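Local atomic coordinates of protocadherin gamma-B3 (Homo sapiens, PDB entry 5K8R), a protein that probably mediates calcium-dependent cell adhesion through its extracellular cadherin repeats and may help set up specific neuronal connections in the brain. Residues 101-115 and 193-207. Residues are numbered along the deposited sequence; the frame is centred on the assembly and turned at random.
Sequences PTFSQNITELEISEL and SCTTQIRVIVADAND. With CA (calcium ion), chain J; CA (calcium ion), chain I; CA (calcium ion), chain H.
I107 to S113 pair in parallel register with Q197 to A203, with backbone bonds from Q197 N to N106 O (2.7 Å) through to E114 N to A203 O. On the face with I107 and E111, R199 grips E109 side-on. Its NE and NH2 both donate to E109 OE2 (NH2 at 2.8 Å). That oxygen lies in the guanidinium plane; the nitrogens meet its anti side tilted from the carboxylate plane, which is turned 89° from the guanidinium. A leucine in place of R199 would probably leave the E109 carboxylate without its charge partner and free to turn. Ahead of strand 107-113, the F103 ring lies under T196 CG2, a CH-pi contact 3.4 Å above the ring centre. T196 holds OG1 anti to its N (chi1 -179°), which puts OG1 3.0 Å from both Q105 O and N106 O, while a water links it to T108 OG1. On the other face, L110 CD2 meets V200 CG2 at 4.0 Å. Past the strands, E114 OE2 binds a calcium ion at 2.4 Å, along with D204, A205 O and D207. E173 and D240 add to this ion. E114 OE1 and D207 OD2 share a second calcium with D171, E173 and a water, at the junction of cadherin repeats 2 and 3. Strand 107-113 edges the repeat 2 sheet, 193-203 lies between it and antiparallel strand 177-186, and F148 packs on I112 and V200.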
ATOM      1  N   PRO A 101     -12.271  33.046 -19.456  1.00 27.01           N
ATOM      2  CA  PRO A 101     -11.814  31.657 -19.361  1.00 23.35           C
ATOM      3  C   PRO A 101     -12.672  30.876 -18.378  1.00 30.32           C
ATOM      4  O   PRO A 101     -13.424  31.438 -17.579  1.00 26.54           O
ATOM      5  CB  PRO A 101     -10.370  31.786 -18.864  1.00 16.58           C
ATOM      6  CG  PRO A 101     -10.326  33.114 -18.179  1.00 27.03           C
ATOM      7  CD  PRO A 101     -11.269  33.996 -18.945  1.00 26.97           C
ATOM      8  N   THR A 102     -12.554  29.552 -18.448  1.00 41.86           N
ATOM      9  CA  THR A 102     -13.361  28.692 -17.596  1.00 39.23           C
ATOM     10  C   THR A 102     -12.600  27.411 -17.290  1.00 34.93           C
ATOM     11  O   THR A 102     -11.834  26.910 -18.118  1.00 42.98           O
ATOM     12  CB  THR A 102     -14.711  28.360 -18.248  1.00 33.54           C
ATOM     13  OG1 THR A 102     -15.393  27.371 -17.467  1.00 56.51           O
ATOM     14  CG2 THR A 102     -14.513  27.837 -19.662  1.00 26.80           C
ATOM     15  N   PHE A 103     -12.813  26.896 -16.084  1.00 28.06           N
ATOM     16  CA  PHE A 103     -12.332  25.583 -15.686  1.00 27.98           C
ATOM     17  C   PHE A 103     -13.484  24.586 -15.698  1.00 38.84           C
ATOM     18  O   PHE A 103     -14.658  24.954 -15.604  1.00 46.31           O
ATOM     19  CB  PHE A 103     -11.687  25.628 -14.298  1.00 31.46           C
ATOM     20  CG  PHE A 103     -10.338  26.291 -14.275  1.00 43.32           C
ATOM     21  CD1 PHE A 103     -10.207  27.615 -13.896  1.00 40.22           C
ATOM     22  CD2 PHE A 103      -9.200  25.584 -14.630  1.00 47.67           C
ATOM     23  CE1 PHE A 103      -8.965  28.225 -13.872  1.00 35.29           C
ATOM     24  CE2 PHE A 103      -7.956  26.187 -14.609  1.00 39.25           C
ATOM     25  CZ  PHE A 103      -7.839  27.510 -14.229  1.00 31.56           C
ATOM     26  N   SER A 104     -13.131  23.303 -15.817  1.00 38.12           N
ATOM     27  CA  SER A 104     -14.154  22.265 -15.908  1.00 28.55           C
ATOM     28  C   SER A 104     -14.963  22.167 -14.620  1.00 38.74           C
ATOM     29  O   SER A 104     -16.185  21.985 -14.660  1.00 49.93           O
ATOM     30  CB  SER A 104     -13.508  20.920 -16.239  1.00 36.24           C
ATOM     31  OG  SER A 104     -12.830  20.974 -17.481  1.00 55.76           O
ATOM     32  N   GLN A 105     -14.302  22.285 -13.472  1.00 39.58           N
ATOM     33  CA  GLN A 105     -14.976  22.210 -12.185  1.00 40.53           C
ATOM     34  C   GLN A 105     -14.389  23.250 -11.244  1.00 36.82           C
ATOM     35  O   GLN A 105     -13.217  23.622 -11.354  1.00 29.00           O
ATOM     36  CB  GLN A 105     -14.864  20.807 -11.572  1.00 43.54           C
ATOM     37  CG  GLN A 105     -13.449  20.268 -11.497  1.00 47.95           C
ATOM     38  CD  GLN A 105     -13.402  18.828 -11.024  1.00 65.80           C
ATOM     39  OE1 GLN A 105     -14.439  18.191 -10.840  1.00 65.62           O
ATOM     40  NE2 GLN A 105     -12.197  18.308 -10.823  1.00 74.50           N
ATOM     41  N   ASN A 106     -15.223  23.719 -10.314  1.00 42.71           N
ATOM     42  CA  ASN A 106     -14.790  24.759  -9.387  1.00 33.11           C
ATOM     43  C   ASN A 106     -13.774  24.225  -8.386  1.00 32.96           C
ATOM     44  O   ASN A 106     -12.848  24.943  -7.992  1.00 35.38           O
ATOM     45  CB  ASN A 106     -16.000  25.348  -8.663  1.00 37.19           C
ATOM     46  CG  ASN A 106     -17.012  25.956  -9.615  1.00 30.93           C
ATOM     47  OD1 ASN A 106     -18.187  25.591  -9.604  1.00 36.68           O
ATOM     48  ND2 ASN A 106     -16.558  26.886 -10.447  1.00 35.58           N
ATOM     49  N   ILE A 107     -13.928  22.972  -7.963  1.00 31.83           N
ATOM     50  CA  ILE A 107     -13.025  22.336  -7.011  1.00 33.17           C
ATOM     51  C   ILE A 107     -12.501  21.050  -7.632  1.00 34.85           C
ATOM     52  O   ILE A 107     -13.280  20.241  -8.147  1.00 43.45           O
ATOM     53  CB  ILE A 107     -13.721  22.047  -5.668  1.00 35.08           C
ATOM     54  CG1 ILE A 107     -14.298  23.332  -5.072  1.00 35.52           C
ATOM     55  CG2 ILE A 107     -12.747  21.404  -4.690  1.00 34.66           C
ATOM     56  CD1 ILE A 107     -14.943  23.139  -3.717  1.00 30.83           C
ATOM     57  N   THR A 108     -11.185  20.864  -7.579  1.00 37.15           N
ATOM     58  CA  THR A 108     -10.528  19.671  -8.097  1.00 36.89           C
ATOM     59  C   THR A 108      -9.704  19.036  -6.986  1.00 44.33           C
ATOM     60  O   THR A 108      -8.928  19.724  -6.315  1.00 50.88           O
ATOM     61  CB  THR A 108      -9.625  20.006  -9.290  1.00 38.55           C
ATOM     62  OG1 THR A 108     -10.406  20.598 -10.337  1.00 41.22           O
ATOM     63  CG2 THR A 108      -8.944  18.749  -9.815  1.00 36.69           C
ATOM     64  N   GLU A 109      -9.877  17.732  -6.789  1.00 41.40           N
ATOM     65  CA  GLU A 109      -9.088  16.996  -5.813  1.00 33.30           C
ATOM     66  C   GLU A 109      -7.877  16.366  -6.490  1.00 41.21           C
ATOM     67  O   GLU A 109      -7.954  15.918  -7.638  1.00 39.44           O
ATOM     68  CB  GLU A 109      -9.928  15.918  -5.127  1.00 43.79           C
ATOM     69  CG  GLU A 109     -10.959  16.463  -4.154  1.00 53.60           C
ATOM     70  CD  GLU A 109     -11.624  15.372  -3.341  1.00 62.79           C
ATOM     71  OE1 GLU A 109     -11.453  14.184  -3.689  1.00 68.64           O
ATOM     72  OE2 GLU A 109     -12.313  15.700  -2.352  1.00 70.87           O
ATOM     73  N   LEU A 110      -6.783  16.334  -5.777  1.00 48.12           N
ATOM     74  CA  LEU A 110      -5.559  15.800  -6.279  1.00 46.45           C
ATOM     75  C   LEU A 110      -4.878  14.997  -5.199  1.00 39.43           C
ATOM     76  O   LEU A 110      -4.512  15.538  -4.199  1.00 45.31           O
ATOM     77  CB  LEU A 110      -4.682  16.974  -6.655  1.00 44.34           C
ATOM     78  CG  LEU A 110      -3.294  16.717  -7.155  1.00 45.08           C
ATOM     79  CD1 LEU A 110      -3.377  15.944  -8.440  1.00 37.26           C
ATOM     80  CD2 LEU A 110      -2.622  18.028  -7.403  1.00 47.95           C
ATOM     81  N   GLU A 111      -4.712  13.706  -5.420  1.00 36.47           N
ATOM     82  CA  GLU A 111      -4.074  12.816  -4.459  1.00 33.65           C
ATOM     83  C   GLU A 111      -2.574  12.774  -4.725  1.00 42.97           C
ATOM     84  O   GLU A 111      -2.143  12.428  -5.831  1.00 54.32           O
ATOM     85  CB  GLU A 111      -4.670  11.411  -4.533  1.00 48.46           C
ATOM     86  CG  GLU A 111      -6.139  11.331  -4.152  1.00 51.50           C
ATOM     87  CD  GLU A 111      -6.467  10.078  -3.365  1.00 64.76           C
ATOM     88  OE1 GLU A 111      -5.523   9.378  -2.939  1.00 67.27           O
ATOM     89  OE2 GLU A 111      -7.667   9.794  -3.167  1.00 72.15           O
ATOM     90  N   ILE A 112      -1.785  13.124  -3.712  1.00 45.88           N
ATOM     91  CA  ILE A 112      -0.330  13.124  -3.793  1.00 36.05           C
ATOM     92  C   ILE A 112       0.214  12.452  -2.541  1.00 50.33           C
ATOM     93  O   ILE A 112      -0.142  12.838  -1.422  1.00 48.92           O
ATOM     94  CB  ILE A 112       0.238  14.551  -3.926  1.00 28.19           C
ATOM     95  CG1 ILE A 112      -0.261  15.215  -5.211  1.00 28.97           C
ATOM     96  CG2 ILE A 112       1.759  14.525  -3.885  1.00 27.46           C
ATOM     97  CD1 ILE A 112       0.173  16.658  -5.363  1.00 28.54           C
ATOM     98  N   SER A 113       1.070  11.451  -2.726  1.00 53.47           N
ATOM     99  CA  SER A 113       1.656  10.762  -1.586  1.00 44.32           C
ATOM    100  C   SER A 113       2.717  11.632  -0.923  1.00 32.77           C
ATOM    101  O   SER A 113       3.378  12.448  -1.571  1.00 41.38           O
ATOM    102  CB  SER A 113       2.272   9.431  -2.014  1.00 44.58           C
ATOM    103  OG  SER A 113       3.566   9.621  -2.560  1.00 55.30           O
ATOM    104  N   GLU A 114       2.875  11.447   0.389  1.00 37.93           N
ATOM    105  CA  GLU A 114       3.870  12.200   1.141  1.00 37.02           C
ATOM    106  C   GLU A 114       5.300  11.808   0.787  1.00 35.70           C
ATOM    107  O   GLU A 114       6.233  12.491   1.218  1.00 49.97           O
ATOM    108  CB  GLU A 114       3.636  12.018   2.641  1.00 40.30           C
ATOM    109  CG  GLU A 114       3.436  10.574   3.054  1.00 43.22           C
ATOM    110  CD  GLU A 114       3.065  10.429   4.515  1.00 39.64           C
ATOM    111  OE1 GLU A 114       3.382  11.341   5.308  1.00 43.70           O
ATOM    112  OE2 GLU A 114       2.452   9.401   4.868  1.00 55.46           O
ATOM    113  N   LEU A 115       5.492  10.735   0.022  1.00 41.02           N
ATOM    114  CA  LEU A 115       6.815  10.361  -0.463  1.00 48.63           C
ATOM    115  C   LEU A 115       7.268  11.202  -1.650  1.00 53.89           C
ATOM    116  O   LEU A 115       8.372  10.976  -2.158  1.00 55.71           O
ATOM    117  CB  LEU A 115       6.839   8.880  -0.850  1.00 53.06           C
ATOM    118  CG  LEU A 115       6.809   7.869   0.297  1.00 47.42           C
ATOM    119  CD1 LEU A 115       6.776   6.446  -0.240  1.00 46.55           C
ATOM    120  CD2 LEU A 115       8.000   8.071   1.220  1.00 45.13           C
ATOM    121  N   SER A 193     -10.948  36.815 -16.229  1.00 30.26           N
ATOM    122  CA  SER A 193     -10.275  35.795 -15.440  1.00 34.65           C
ATOM    123  C   SER A 193     -11.301  34.850 -14.832  1.00 41.25           C
ATOM    124  O   SER A 193     -12.508  35.106 -14.848  1.00 40.55           O
ATOM    125  CB  SER A 193      -9.416  36.426 -14.337  1.00 38.55           C
ATOM    126  OG  SER A 193     -10.217  37.158 -13.425  1.00 50.47           O
ATOM    127  N   CYS A 194     -10.800  33.740 -14.294  1.00 23.90           N
ATOM    128  CA  CYS A 194     -11.626  32.796 -13.554  1.00 29.34           C
ATOM    129  C   CYS A 194     -10.746  32.059 -12.557  1.00 31.84           C
ATOM    130  O   CYS A 194      -9.523  31.999 -12.704  1.00 33.62           O
ATOM    131  CB  CYS A 194     -12.331  31.802 -14.484  1.00 36.68           C
ATOM    132  SG  CYS A 194     -11.222  30.633 -15.292  1.00 59.05           S
ATOM    133  N   THR A 195     -11.383  31.493 -11.534  1.00 29.51           N
ATOM    134  CA  THR A 195     -10.669  30.830 -10.456  1.00 30.33           C
ATOM    135  C   THR A 195     -11.203  29.419 -10.251  1.00 36.04           C
ATOM    136  O   THR A 195     -12.384  29.141 -10.474  1.00 37.79           O
ATOM    137  CB  THR A 195     -10.781  31.611  -9.138  1.00 31.90           C
ATOM    138  OG1 THR A 195     -12.162  31.846  -8.837  1.00 53.09           O
ATOM    139  CG2 THR A 195     -10.051  32.941  -9.241  1.00 28.57           C
ATOM    140  N   THR A 196     -10.307  28.534  -9.824  1.00 38.30           N
ATOM    141  CA  THR A 196     -10.653  27.177  -9.433  1.00 27.56           C
ATOM    142  C   THR A 196      -9.853  26.820  -8.190  1.00 38.36           C
ATOM    143  O   THR A 196      -8.755  27.339  -7.972  1.00 26.95           O
ATOM    144  CB  THR A 196     -10.379  26.164 -10.556  1.00 31.88           C
ATOM    145  OG1 THR A 196     -10.763  24.852 -10.127  1.00 31.54           O
ATOM    146  CG2 THR A 196      -8.903  26.159 -10.928  1.00 30.51           C
ATOM    147  N   GLN A 197     -10.414  25.941  -7.369  1.00 37.08           N
ATOM    148  CA  GLN A 197      -9.786  25.524  -6.125  1.00 29.72           C
ATOM    149  C   GLN A 197      -9.273  24.097  -6.256  1.00 28.53           C
ATOM    150  O   GLN A 197      -9.946  23.235  -6.828  1.00 42.80           O
ATOM    151  CB  GLN A 197     -10.764  25.632  -4.953  1.00 31.53           C
ATOM    152  CG  GLN A 197     -11.153  27.064  -4.616  1.00 32.72           C
ATOM    153  CD  GLN A 197     -12.126  27.148  -3.458  1.00 50.28           C
ATOM    154  OE1 GLN A 197     -12.718  26.147  -3.055  1.00 55.45           O
ATOM    155  NE2 GLN A 197     -12.297  28.348  -2.914  1.00 64.25           N
ATOM    156  N   ILE A 198      -8.076  23.858  -5.731  1.00 27.77           N
ATOM    157  CA  ILE A 198      -7.421  22.557  -5.805  1.00 27.08           C
ATOM    158  C   ILE A 198      -7.223  22.063  -4.380  1.00 35.95           C
ATOM    159  O   ILE A 198      -6.442  22.647  -3.617  1.00 36.91           O
ATOM    160  CB  ILE A 198      -6.085  22.625  -6.553  1.00 32.95           C
ATOM    161  CG1 ILE A 198      -6.283  23.219  -7.949  1.00 24.72           C
ATOM    162  CG2 ILE A 198      -5.455  21.243  -6.643  1.00 33.26           C
ATOM    163  CD1 ILE A 198      -4.991  23.467  -8.691  1.00 41.70           C
ATOM    164  N   ARG A 199      -7.925  20.993  -4.017  1.00 41.14           N
ATOM    165  CA  ARG A 199      -7.774  20.362  -2.709  1.00 36.54           C
ATOM    166  C   ARG A 199      -6.794  19.204  -2.859  1.00 36.00           C
ATOM    167  O   ARG A 199      -7.166  18.110  -3.291  1.00 36.95           O
ATOM    168  CB  ARG A 199      -9.118  19.896  -2.158  1.00 31.25           C
ATOM    169  CG  ARG A 199      -9.001  19.108  -0.858  1.00 54.39           C
ATOM    170  CD  ARG A 199     -10.342  18.938  -0.154  1.00 68.97           C
ATOM    171  NE  ARG A 199     -11.354  18.317  -1.005  1.00 72.53           N
ATOM    172  CZ  ARG A 199     -12.366  18.974  -1.561  1.00 73.76           C
ATOM    173  NH1 ARG A 199     -12.506  20.277  -1.356  1.00 76.65           N
ATOM    174  NH2 ARG A 199     -13.240  18.329  -2.322  1.00 61.98           N
ATOM    175  N   VAL A 200      -5.536  19.454  -2.513  1.00 35.62           N
ATOM    176  CA  VAL A 200      -4.514  18.415  -2.504  1.00 34.06           C
ATOM    177  C   VAL A 200      -4.689  17.577  -1.245  1.00 50.84           C
ATOM    178  O   VAL A 200      -4.539  18.079  -0.126  1.00 56.41           O
ATOM    179  CB  VAL A 200      -3.106  19.022  -2.569  1.00 26.68           C
ATOM    180  CG1 VAL A 200      -2.053  17.927  -2.462  1.00 28.32           C
ATOM    181  CG2 VAL A 200      -2.930  19.820  -3.851  1.00 25.44           C
ATOM    182  N   ILE A 201      -5.014  16.301  -1.425  1.00 54.15           N
ATOM    183  CA  ILE A 201      -5.143  15.357  -0.322  1.00 52.52           C
ATOM    184  C   ILE A 201      -3.870  14.523  -0.270  1.00 38.94           C
ATOM    185  O   ILE A 201      -3.492  13.886  -1.261  1.00 38.14           O
ATOM    186  CB  ILE A 201      -6.393  14.475  -0.477  1.00 58.95           C
ATOM    187  CG1 ILE A 201      -6.591  13.597   0.760  1.00 64.28           C
ATOM    188  CG2 ILE A 201      -6.311  13.644  -1.749  1.00 64.00           C
ATOM    189  CD1 ILE A 201      -7.951  12.934   0.826  1.00 75.68           C
ATOM    190  N   VAL A 202      -3.203  14.537   0.881  1.00 32.81           N
ATOM    191  CA  VAL A 202      -1.910  13.878   1.033  1.00 42.94           C
ATOM    192  C   VAL A 202      -2.148  12.392   1.280  1.00 40.37           C
ATOM    193  O   VAL A 202      -2.681  12.003   2.322  1.00 49.60           O
ATOM    194  CB  VAL A 202      -1.091  14.504   2.170  1.00 34.24           C
ATOM    195  CG1 VAL A 202       0.307  13.907   2.208  1.00 41.14           C
ATOM    196  CG2 VAL A 202      -1.031  16.015   2.008  1.00 34.24           C
ATOM    197  N   ALA A 203      -1.750  11.558   0.323  1.00 37.84           N
ATOM    198  CA  ALA A 203      -1.869  10.117   0.491  1.00 38.83           C
ATOM    199  C   ALA A 203      -0.838   9.614   1.494  1.00 48.05           C
ATOM    200  O   ALA A 203       0.318  10.046   1.492  1.00 50.60           O
ATOM    201  CB  ALA A 203      -1.693   9.406  -0.849  1.00 28.47           C
ATOM    202  N   ASP A 204      -1.262   8.689   2.352  1.00 54.17           N
ATOM    203  CA  ASP A 204      -0.412   8.202   3.429  1.00 36.45           C
ATOM    204  C   ASP A 204       0.662   7.260   2.904  1.00 36.95           C
ATOM    205  O   ASP A 204       0.422   6.456   2.000  1.00 44.89           O
ATOM    206  CB  ASP A 204      -1.248   7.481   4.487  1.00 37.00           C
ATOM    207  CG  ASP A 204      -0.418   7.026   5.676  1.00 53.59           C
ATOM    208  OD1 ASP A 204       0.361   7.846   6.209  1.00 42.31           O
ATOM    209  OD2 ASP A 204      -0.539   5.849   6.072  1.00 54.90           O
ATOM    210  N   ALA A 205       1.853   7.366   3.485  1.00 43.29           N
ATOM    211  CA  ALA A 205       2.934   6.421   3.262  1.00 49.32           C
ATOM    212  C   ALA A 205       3.368   5.835   4.598  1.00 49.25           C
ATOM    213  O   ALA A 205       3.167   6.435   5.657  1.00 44.06           O
ATOM    214  CB  ALA A 205       4.126   7.084   2.564  1.00 46.54           C
ATOM    215  N   ASN A 206       3.965   4.648   4.542  1.00 43.66           N
ATOM    216  CA  ASN A 206       4.388   3.946   5.754  1.00 40.57           C
ATOM    217  C   ASN A 206       5.778   4.417   6.189  1.00 44.12           C
ATOM    218  O   ASN A 206       6.744   3.657   6.246  1.00 53.32           O
ATOM    219  CB  ASN A 206       4.359   2.439   5.528  1.00 36.24           C
ATOM    220  CG  ASN A 206       4.432   1.659   6.825  1.00 48.70           C
ATOM    221  OD1 ASN A 206       3.680   1.923   7.763  1.00 41.17           O
ATOM    222  ND2 ASN A 206       5.349   0.703   6.890  1.00 63.27           N
ATOM    223  N   ASP A 207       5.861   5.708   6.506  1.00 41.52           N
ATOM    224  CA  ASP A 207       7.109   6.329   6.925  1.00 39.40           C
ATOM    225  C   ASP A 207       7.251   6.409   8.440  1.00 40.25           C
ATOM    226  O   ASP A 207       8.152   7.098   8.932  1.00 45.54           O
ATOM    227  CB  ASP A 207       7.238   7.726   6.310  1.00 39.84           C
ATOM    228  CG  ASP A 207       5.987   8.569   6.494  1.00 50.17           C
ATOM    229  OD1 ASP A 207       5.205   8.298   7.428  1.00 49.98           O
ATOM    230  OD2 ASP A 207       5.790   9.513   5.699  1.00 56.35           O
TER
HETATM  231 CA    CA J 509       2.748   8.394   7.049  1.00 44.64          CA
HETATM  232 CA    CA I 508       5.072  11.386   7.212  1.00 51.61          CA
HETATM  233 CA    CA H 507       3.468   2.572  10.070  1.00 42.80          CA
HETATM  234  O   HOH W   1      -9.529  22.938 -11.331  1.00 55.76           O
HETATM  235  O   HOH W   2       6.834  12.946   6.382  1.00 38.44           O